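Long-range contacts in titin (Homo sapiens, PDB 3LCY), which is a giant muscle protein with serine/threonine kinase activity, represented here by two tandem A-band immunoglobulin domains that probably act as structural or binding modules: residues G5-I10 with N84-V89; G115-T120 with N165-T170; M135-G140 with H157-V162. One frame throughout, in Å; residues are numbered along the deposited sequence.

Contact 1. Residues G5-I10 with N84-V89; sequences GEAPGI and NEVGEV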
loop_
_atom_site.group_PDB
_atom_site.type_symbol
_atom_site.label_atom_id
_atom_site.label_comp_id
_atom_site.label_asym_id
_atom_site.label_seq_id
_atom_site.Cartn_x
_atom_site.Cartn_y
_atom_site.Cartn_z
ATOM N N GLY A 5 -15.639 -26.131 29.102
ATOM C CA GLY A 5 -15.638 -24.771 28.642
ATOM C C GLY A 5 -15.801 -24.952 27.163
ATOM O O GLY A 5 -15.594 -26.046 26.652
ATOM N N GLU A 6 -16.179 -23.896 26.475
ATOM C CA GLU A 6 -16.355 -23.986 25.054
ATOM C C GLU A 6 -15.230 -23.180 24.454
ATOM O O GLU A 6 -15.006 -22.043 24.845
ATOM C CB GLU A 6 -17.715 -23.428 24.670
ATOM C CG GLU A 6 -18.812 -23.900 25.596
ATOM C CD GLU A 6 -20.195 -23.564 25.102
ATOM O OE1 GLU A 6 -21.122 -23.492 25.935
ATOM O OE2 GLU A 6 -20.362 -23.374 23.886
ATOM N N ALA A 7 -14.518 -23.774 23.507
ATOM C CA ALA A 7 -13.412 -23.099 22.856
ATOM C C ALA A 7 -14.044 -22.002 22.050
ATOM O O ALA A 7 -15.207 -22.086 21.698
ATOM C CB ALA A 7 -12.653 -24.042 21.969
ATOM N N PRO A 8 -13.289 -20.961 21.757
ATOM C CA PRO A 8 -13.857 -19.861 20.988
ATOM C C PRO A 8 -14.390 -20.326 19.637
ATOM O O PRO A 8 -13.722 -21.020 18.891
ATOM C CB PRO A 8 -12.661 -18.934 20.797
ATOM C CG PRO A 8 -11.764 -19.253 21.887
ATOM C CD PRO A 8 -11.892 -20.709 22.113
ATOM N N GLY A 9 -15.612 -19.911 19.345
ATOM C CA GLY A 9 -16.283 -20.254 18.113
ATOM C C GLY A 9 -16.605 -19.005 17.337
ATOM O O GLY A 9 -17.039 -18.017 17.901
ATOM N N ILE A 10 -16.386 -19.046 16.037
ATOM C CA ILE A 10 -16.658 -17.892 15.214
ATOM C C ILE A 10 -18.128 -17.811 14.839
ATOM O O ILE A 10 -18.672 -18.734 14.272
ATOM C CB ILE A 10 -15.773 -17.922 13.954
ATOM C CG1 ILE A 10 -14.311 -17.729 14.350
ATOM C CG2 ILE A 10 -16.190 -16.864 12.974
ATOM C CD1 ILE A 10 -13.329 -18.286 13.387
ATOM N N ASN A 84 -8.990 -18.993 25.077
ATOM C CA ASN A 84 -9.531 -19.354 26.376
ATOM C C ASN A 84 -8.854 -20.664 26.781
ATOM O O ASN A 84 -8.087 -21.203 26.002
ATOM C CB ASN A 84 -11.060 -19.346 26.423
ATOM C CG ASN A 84 -11.669 -20.559 25.831
ATOM O OD1 ASN A 84 -10.976 -21.473 25.441
ATOM N ND2 ASN A 84 -12.981 -20.582 25.758
ATOM N N GLU A 85 -9.086 -21.173 27.981
ATOM C CA GLU A 85 -8.404 -22.400 28.385
ATOM C C GLU A 85 -8.708 -23.570 27.468
ATOM O O GLU A 85 -7.826 -24.358 27.161
ATOM C CB GLU A 85 -8.767 -22.807 29.813
ATOM C CG GLU A 85 -9.074 -21.696 30.775
ATOM C CD GLU A 85 -9.849 -22.196 31.983
ATOM O OE1 GLU A 85 -9.320 -22.144 33.107
ATOM O OE2 GLU A 85 -10.997 -22.638 31.805
ATOM N N VAL A 86 -9.952 -23.689 27.034
ATOM C CA VAL A 86 -10.344 -24.783 26.163
ATOM C C VAL A 86 -9.642 -24.810 24.810
ATOM O O VAL A 86 -9.293 -25.874 24.327
ATOM C CB VAL A 86 -11.837 -24.768 25.907
ATOM C CG1 VAL A 86 -12.248 -26.026 25.201
ATOM C CG2 VAL A 86 -12.578 -24.606 27.191
ATOM N N GLY A 87 -9.448 -23.650 24.191
ATOM C CA GLY A 87 -8.789 -23.592 22.899
ATOM C C GLY A 87 -8.753 -22.218 22.273
ATOM O O GLY A 87 -9.139 -21.247 22.889
ATOM N N GLU A 88 -8.280 -22.132 21.039
ATOM C CA GLU A 88 -8.219 -20.848 20.359
ATOM C C GLU A 88 -8.617 -20.910 18.887
ATOM O O GLU A 88 -8.441 -21.931 18.245
ATOM C CB GLU A 88 -6.840 -20.217 20.528
ATOM C CG GLU A 88 -5.762 -20.777 19.654
ATOM C CD GLU A 88 -4.427 -20.109 19.908
ATOM O OE1 GLU A 88 -3.543 -20.187 19.039
ATOM O OE2 GLU A 88 -4.257 -19.505 20.981
ATOM N N VAL A 89 -9.154 -19.805 18.367
ATOM C CA VAL A 89 -9.562 -19.726 16.971
ATOM C C VAL A 89 -8.885 -18.535 16.328
ATOM O O VAL A 89 -8.465 -17.612 17.008
ATOM C CB VAL A 89 -11.075 -19.552 16.805
ATOM C CG1 VAL A 89 -11.820 -20.706 17.427
ATOM C CG2 VAL A 89 -11.519 -18.240 17.394
#
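In the first immunoglobulin I-set domain, the F-G turn and the start of strand 88-103 meet the edge strand 6-10 through Asn84, Val86 and Val89. Asparagine and glycine three residues apart suit this tight turn. Asn84 turns its carboxamide inward, with CG placed between its own backbone N and carbonyl carbon (chi1 79°). ND2 then donates to Glu6 O at 2.7 Å, the acceptor lying almost in the amide plane, while OD1 accepts from Gly87 N at 2.9 Å in an Asx motif. Val86 lays its CG1 against Ala7 CB at 3.8 Å. Gly87 suits the next place because its extended backbone has no side chain to hold Ala7 away; Ala7 CB lies 3.9 Å from Gly87 N. Further along, Pro8 CB touches Val89 CG2 at 3.7 Å, and the same methyl is 4.2 Å from Ile10 CG1, an apolar patch continued by Ile31 and Ala82. ND2 has a second acceptor in Pro35 O. An amide that gives N-H groups to two carbonyls and takes one in return has its rotation fixed, so a buried polar side chain can tie turn and strand together.

Contact 2. Residues G115-T120 with N165-T170; sequences GAVGST and NVQRKT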
loop_
_atom_site.group_PDB
_atom_site.type_symbol
_atom_site.label_atom_id
_atom_site.label_comp_id
_atom_site.label_asym_id
_atom_site.label_seq_id
_atom_site.Cartn_x
_atom_site.Cartn_y
_atom_site.Cartn_z
ATOM N N GLY A 115 21.459 12.757 -16.750
ATOM C CA GLY A 115 22.037 11.447 -16.968
ATOM C C GLY A 115 23.352 11.534 -17.718
ATOM O O GLY A 115 23.435 12.214 -18.726
ATOM N N ALA A 116 24.383 10.856 -17.224
ATOM C CA ALA A 116 25.688 10.867 -17.877
ATOM C C ALA A 116 25.611 10.117 -19.199
ATOM O O ALA A 116 24.935 9.101 -19.296
ATOM C CB ALA A 116 26.733 10.254 -16.981
ATOM N N VAL A 117 26.303 10.608 -20.218
ATOM C CA VAL A 117 26.256 9.944 -21.509
ATOM C C VAL A 117 26.836 8.544 -21.442
ATOM O O VAL A 117 27.915 8.329 -20.908
ATOM C CB VAL A 117 27.018 10.735 -22.588
ATOM C CG1 VAL A 117 26.663 10.226 -23.971
ATOM C CG2 VAL A 117 26.720 12.208 -22.470
ATOM N N GLY A 118 26.101 7.599 -22.006
ATOM C CA GLY A 118 26.504 6.210 -22.049
ATOM C C GLY A 118 26.150 5.420 -20.809
ATOM O O GLY A 118 26.296 4.207 -20.783
ATOM N N SER A 119 25.659 6.102 -19.785
ATOM C CA SER A 119 25.274 5.432 -18.548
ATOM C C SER A 119 23.776 5.160 -18.489
ATOM O O SER A 119 23.007 5.656 -19.312
ATOM C CB SER A 119 25.692 6.262 -17.333
ATOM O OG SER A 119 24.906 7.436 -17.220
ATOM N N THR A 120 23.370 4.371 -17.500
ATOM C CA THR A 120 21.961 4.081 -17.281
ATOM C C THR A 120 21.337 5.153 -16.399
ATOM O O THR A 120 21.930 5.572 -15.407
ATOM C CB THR A 120 21.768 2.711 -16.613
ATOM O OG1 THR A 120 22.118 1.675 -17.536
ATOM C CG2 THR A 120 20.322 2.528 -16.180
ATOM N N ASN A 165 22.012 3.163 -21.592
ATOM C CA ASN A 165 22.838 3.820 -22.570
ATOM C C ASN A 165 22.299 5.086 -23.129
ATOM O O ASN A 165 22.065 5.204 -24.301
ATOM C CB ASN A 165 23.328 2.912 -23.686
ATOM C CG ASN A 165 24.176 3.671 -24.719
ATOM O OD1 ASN A 165 23.650 4.235 -25.652
ATOM N ND2 ASN A 165 25.471 3.688 -24.539
ATOM N N VAL A 166 22.082 6.050 -22.250
ATOM C CA VAL A 166 21.535 7.326 -22.661
ATOM C C VAL A 166 22.444 8.146 -23.562
ATOM O O VAL A 166 23.652 8.222 -23.359
ATOM C CB VAL A 166 21.133 8.170 -21.446
ATOM C CG1 VAL A 166 20.213 7.376 -20.551
ATOM C CG2 VAL A 166 22.360 8.627 -20.690
ATOM N N GLN A 167 21.824 8.760 -24.558
ATOM C CA GLN A 167 22.498 9.617 -25.511
ATOM C C GLN A 167 21.635 10.865 -25.590
ATOM O O GLN A 167 20.418 10.779 -25.497
ATOM C CB GLN A 167 22.638 8.932 -26.864
ATOM C CG GLN A 167 23.667 7.823 -26.870
ATOM C CD GLN A 167 25.029 8.302 -26.416
ATOM O OE1 GLN A 167 25.366 9.470 -26.565
ATOM N NE2 GLN A 167 25.821 7.399 -25.858
ATOM N N ARG A 168 22.256 12.022 -25.762
ATOM C CA ARG A 168 21.505 13.269 -25.805
ATOM C C ARG A 168 20.482 13.358 -26.928
ATOM O O ARG A 168 19.371 13.825 -26.717
ATOM C CB ARG A 168 22.463 14.457 -25.880
ATOM C CG ARG A 168 21.772 15.793 -25.983
ATOM C CD ARG A 168 22.766 16.927 -26.111
ATOM N NE ARG A 168 22.087 18.197 -26.345
ATOM C CZ ARG A 168 22.658 19.390 -26.223
ATOM N NH1 ARG A 168 23.930 19.490 -25.865
ATOM N NH2 ARG A 168 21.952 20.486 -26.458
ATOM N N LYS A 169 20.839 12.912 -28.118
ATOM C CA LYS A 169 19.901 12.975 -29.222
ATOM C C LYS A 169 18.668 12.119 -28.978
ATOM O O LYS A 169 17.551 12.520 -29.280
ATOM C CB LYS A 169 20.588 12.537 -30.513
ATOM C CG LYS A 169 19.650 12.153 -31.635
ATOM C CD LYS A 169 20.440 11.624 -32.815
ATOM C CE LYS A 169 19.581 10.782 -33.738
ATOM N NZ LYS A 169 20.391 10.124 -34.799
ATOM N N THR A 170 18.879 10.927 -28.444
ATOM C CA THR A 170 17.785 10.002 -28.179
ATOM C C THR A 170 17.029 10.046 -26.840
ATOM O O THR A 170 15.851 9.729 -26.801
ATOM C CB THR A 170 18.253 8.565 -28.418
ATOM O OG1 THR A 170 17.178 7.667 -28.146
ATOM C CG2 THR A 170 19.414 8.238 -27.516
HETATM O O HOH W 1 24.067 1.769 -19.580
#
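Val117 and Gln167 cross at about a right angle, the methyl CG1 of the valine resting against the carboxamide of the glutamine with OE1 3.0 Å from it. Gln167 starts out pointing away from the turn, and a bend at chi2 (-56°) brings its amide back, a return that the length of glutamine allows. Val166 approaches from another quarter. Its CG2 stands between its own backbone N and carbonyl carbon (chi1 -53°), and from there it reaches two backbone oxygens, Ala116 O at 3.0 Å and Ser119 O at 3.3 Å, so the small branched side chain packs against the carbonyls at the two ends of the turn. Asn165 points away, yet its ND2 passes 3.7 Å from Gly118 CA.

Between the two backbones, Val166 makes both hydrogen bonds. Gly118 N donates to Val166 O at 2.9 Å, nearly straight at 174°, and Val166 N donates to Ser119 O at 3.1 Å. The turn from Ala116 to Ser119 is of type II, with glycine in its third place, where the positive phi is easiest for a residue without a side chain. Ser119 reinforces it: OG gives a 2.7 Å bond to Ala116 O, reaching that oxygen from the same face as Ser119 N. A water joins Thr120 OG1 to Asn165 N.

The turn follows strand 112-116, the A' strand of the second immunoglobulin domain, and the other segment leads through Gln167, the N-cap residue, into the short helix 168-171 between strands E and F. Both lie by strand 185-195: Gly115 and Val117 bond to its backbone, and Val117, Val166 and Arg168 all touch Ile194.

Contact 3. Residues M135-G140 with H157-V162; sequences MTWFHG and HYTHLV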
loop_
_atom_site.group_PDB
_atom_site.type_symbol
_atom_site.label_atom_id
_atom_site.label_comp_id
_atom_site.label_asym_id
_atom_site.label_seq_id
_atom_site.Cartn_x
_atom_site.Cartn_y
_atom_site.Cartn_z
ATOM N N MET A 135 -0.178 3.087 -14.415
ATOM C CA MET A 135 0.982 3.950 -14.489
ATOM C C MET A 135 1.495 4.002 -15.911
ATOM O O MET A 135 1.599 2.979 -16.574
ATOM C CB MET A 135 2.056 3.462 -13.516
ATOM C CG MET A 135 1.634 3.583 -12.059
ATOM S SD MET A 135 2.720 2.815 -10.848
ATOM C CE MET A 135 2.085 1.156 -10.793
ATOM N N THR A 136 1.796 5.200 -16.390
ATOM C CA THR A 136 2.272 5.341 -17.761
ATOM C C THR A 136 3.417 6.348 -17.883
ATOM O O THR A 136 3.427 7.378 -17.207
ATOM C CB THR A 136 1.130 5.767 -18.708
ATOM O OG1 THR A 136 0.028 4.860 -18.581
ATOM C CG2 THR A 136 1.605 5.772 -20.149
ATOM N N TRP A 137 4.375 6.043 -18.753
ATOM C CA TRP A 137 5.486 6.946 -19.027
ATOM C C TRP A 137 5.467 7.415 -20.477
ATOM O O TRP A 137 5.181 6.636 -21.387
ATOM C CB TRP A 137 6.823 6.267 -18.721
ATOM C CG TRP A 137 7.164 6.225 -17.264
ATOM C CD1 TRP A 137 6.851 5.236 -16.376
ATOM C CD2 TRP A 137 7.887 7.213 -16.523
ATOM N NE1 TRP A 137 7.334 5.548 -15.129
ATOM C CE2 TRP A 137 7.975 6.760 -15.192
ATOM C CE3 TRP A 137 8.469 8.442 -16.854
ATOM C CZ2 TRP A 137 8.618 7.485 -14.194
ATOM C CZ3 TRP A 137 9.109 9.163 -15.862
ATOM C CH2 TRP A 137 9.178 8.681 -14.547
ATOM N N PHE A 138 5.769 8.691 -20.686
ATOM C CA PHE A 138 5.830 9.253 -22.029
ATOM C C PHE A 138 7.158 9.959 -22.263
ATOM O O PHE A 138 7.631 10.707 -21.410
ATOM C CB PHE A 138 4.700 10.264 -22.248
ATOM C CG PHE A 138 3.320 9.671 -22.183
ATOM C CD1 PHE A 138 2.692 9.211 -23.330
ATOM C CD2 PHE A 138 2.642 9.590 -20.978
ATOM C CE1 PHE A 138 1.418 8.672 -23.274
ATOM C CE2 PHE A 138 1.372 9.053 -20.916
ATOM C CZ PHE A 138 0.758 8.593 -22.066
ATOM N N HIS A 139 7.757 9.725 -23.424
ATOM C CA HIS A 139 8.855 10.565 -23.872
ATOM C C HIS A 139 8.365 11.355 -25.076
ATOM O O HIS A 139 8.255 10.820 -26.179
ATOM C CB HIS A 139 10.087 9.737 -24.228
ATOM C CG HIS A 139 11.271 10.562 -24.624
ATOM N ND1 HIS A 139 12.129 10.191 -25.637
ATOM C CD2 HIS A 139 11.740 11.739 -24.145
ATOM C CE1 HIS A 139 13.076 11.103 -25.764
ATOM N NE2 HIS A 139 12.863 12.052 -24.871
ATOM N N GLY A 140 8.069 12.631 -24.854
ATOM C CA GLY A 140 7.414 13.437 -25.862
ATOM C C GLY A 140 5.981 12.970 -26.010
ATOM O O GLY A 140 5.205 13.010 -25.055
ATOM N N HIS A 157 4.052 1.016 -4.693
ATOM C CA HIS A 157 4.704 2.091 -3.955
ATOM C C HIS A 157 5.425 3.076 -4.869
ATOM O O HIS A 157 5.715 4.203 -4.469
ATOM C CB HIS A 157 5.679 1.526 -2.918
ATOM C CG HIS A 157 5.015 0.880 -1.753
ATOM N ND1 HIS A 157 4.063 1.518 -0.975
ATOM C CD2 HIS A 157 5.161 -0.353 -1.195
ATOM C CE1 HIS A 157 3.656 0.720 -0.018
ATOM N NE2 HIS A 157 4.313 -0.432 -0.131
ATOM N N TYR A 158 5.716 2.656 -6.096
ATOM C CA TYR A 158 6.452 3.514 -7.020
ATOM C C TYR A 158 6.350 3.052 -8.469
ATOM O O TYR A 158 5.939 1.927 -8.750
ATOM C CB TYR A 158 7.930 3.585 -6.617
ATOM C CG TYR A 158 8.614 2.235 -6.595
ATOM C CD1 TYR A 158 8.887 1.593 -5.395
ATOM C CD2 TYR A 158 8.974 1.598 -7.776
ATOM C CE1 TYR A 158 9.504 0.358 -5.370
ATOM C CE2 TYR A 158 9.593 0.363 -7.763
ATOM C CZ TYR A 158 9.854 -0.253 -6.556
ATOM O OH TYR A 158 10.468 -1.484 -6.526
ATOM N N THR A 159 6.732 3.938 -9.382
ATOM C CA THR A 159 6.918 3.576 -10.777
ATOM C C THR A 159 8.368 3.864 -11.161
ATOM O O THR A 159 8.842 4.995 -11.041
ATOM C CB THR A 159 5.949 4.337 -11.697
ATOM O OG1 THR A 159 6.292 4.089 -13.066
ATOM C CG2 THR A 159 6.006 5.830 -11.420
ATOM N N HIS A 160 9.073 2.828 -11.603
ATOM C CA HIS A 160 10.513 2.922 -11.813
ATOM C C HIS A 160 10.892 2.769 -13.282
ATOM O O HIS A 160 10.717 1.703 -13.868
ATOM C CB HIS A 160 11.234 1.866 -10.970
ATOM C CG HIS A 160 12.722 2.022 -10.944
ATOM N ND1 HIS A 160 13.379 2.729 -9.967
ATOM C CD2 HIS A 160 13.684 1.560 -11.787
ATOM C CE1 HIS A 160 14.683 2.698 -10.198
ATOM N NE2 HIS A 160 14.888 1.995 -11.297
ATOM N N LEU A 161 11.414 3.842 -13.869
ATOM C CA LEU A 161 11.854 3.821 -15.259
ATOM C C LEU A 161 13.375 3.776 -15.352
ATOM O O LEU A 161 14.062 4.656 -14.834
ATOM C CB LEU A 161 11.328 5.044 -16.013
ATOM C CG LEU A 161 11.881 5.263 -17.425
ATOM C CD1 LEU A 161 11.465 4.130 -18.349
ATOM C CD2 LEU A 161 11.429 6.600 -17.988
ATOM N N VAL A 162 13.879 2.792 -16.055
ATOM C CA VAL A 162 15.292 2.678 -16.319
ATOM C C VAL A 162 15.689 2.772 -17.812
ATOM O O VAL A 162 15.211 2.085 -18.641
ATOM C CB VAL A 162 15.894 1.452 -15.586
ATOM C CG1 VAL A 162 15.063 0.317 -15.686
ATOM C CG2 VAL A 162 17.171 1.111 -16.092
#
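Trp137 and Thr159 are joined by a hydrogen bond from the indole NE1 to the hydroxyl OG1, 2.7 Å long with an angle of 154° at the hydrogen. The oxygen sits at the edge of the ring, close to its plane, because Thr159 holds OG1 anti to the backbone N (chi1 172°). Threonine suits the place: its hydroxyl answers the one polar atom of the indole, while its methyl CG2 lies beside the ring, 4.2 Å from Trp137 CZ2. Leu161, two residues on, instead lies over a face of the indole. Its CB stands 3.9 Å above the plane, and CD2 makes a CH-pi contact, 4.0 Å from the centroid of the six-membered ring; the same methyl is 3.7 Å from Trp137 CE3. Met135 slides past Thr159 in the opposite direction, extended at chi2, which carries SD to 3.7 Å from Thr159 CB.

Trp137 occupies the place of the core tryptophan of strand C in an immunoglobulin domain, and Thr159 and Leu161 belong to strand E of the facing sheet. The segments 135-139 and 158-162 run in broadly the same direction, 31° apart, with an axis separation of 8.6 Å, so side chains rather than backbones bridge the sandwich. Alternation turns Met135 and Trp137 of one strand, and Thr159 and Leu161 of the other, toward each other.

Behind the first shell, the Thr159 hydroxyl is also hydrogen-bonded to Asn154 OD1, which limits its rotation. Ile152 packs on both Trp137 and Leu161, while Val125, Leu144 and Val177 also touch the indole.

Overall arrangement
From the N terminus, contact 1 comes first: it closes a loop of 73 residues, bringing the opening strand of the first immunoglobulin domain back to the F-G turn and strand 88-103. That long strand then leads on toward the second domain. There contact 2 closes a loop of 44 residues, joining the turn after strand 112-116 to the segment entering helix 168-171; it is in series with contact 1, their centres about 65 Å apart. Contact 3 is nested inside the loop of contact 2 and links the two sheets of the sandwich. Contacts 2 and 3 touch, Thr120 CG2 lying 3.5 Å from Val162 CG2, with centres about 17 Å apart. Contact 1 touches neither.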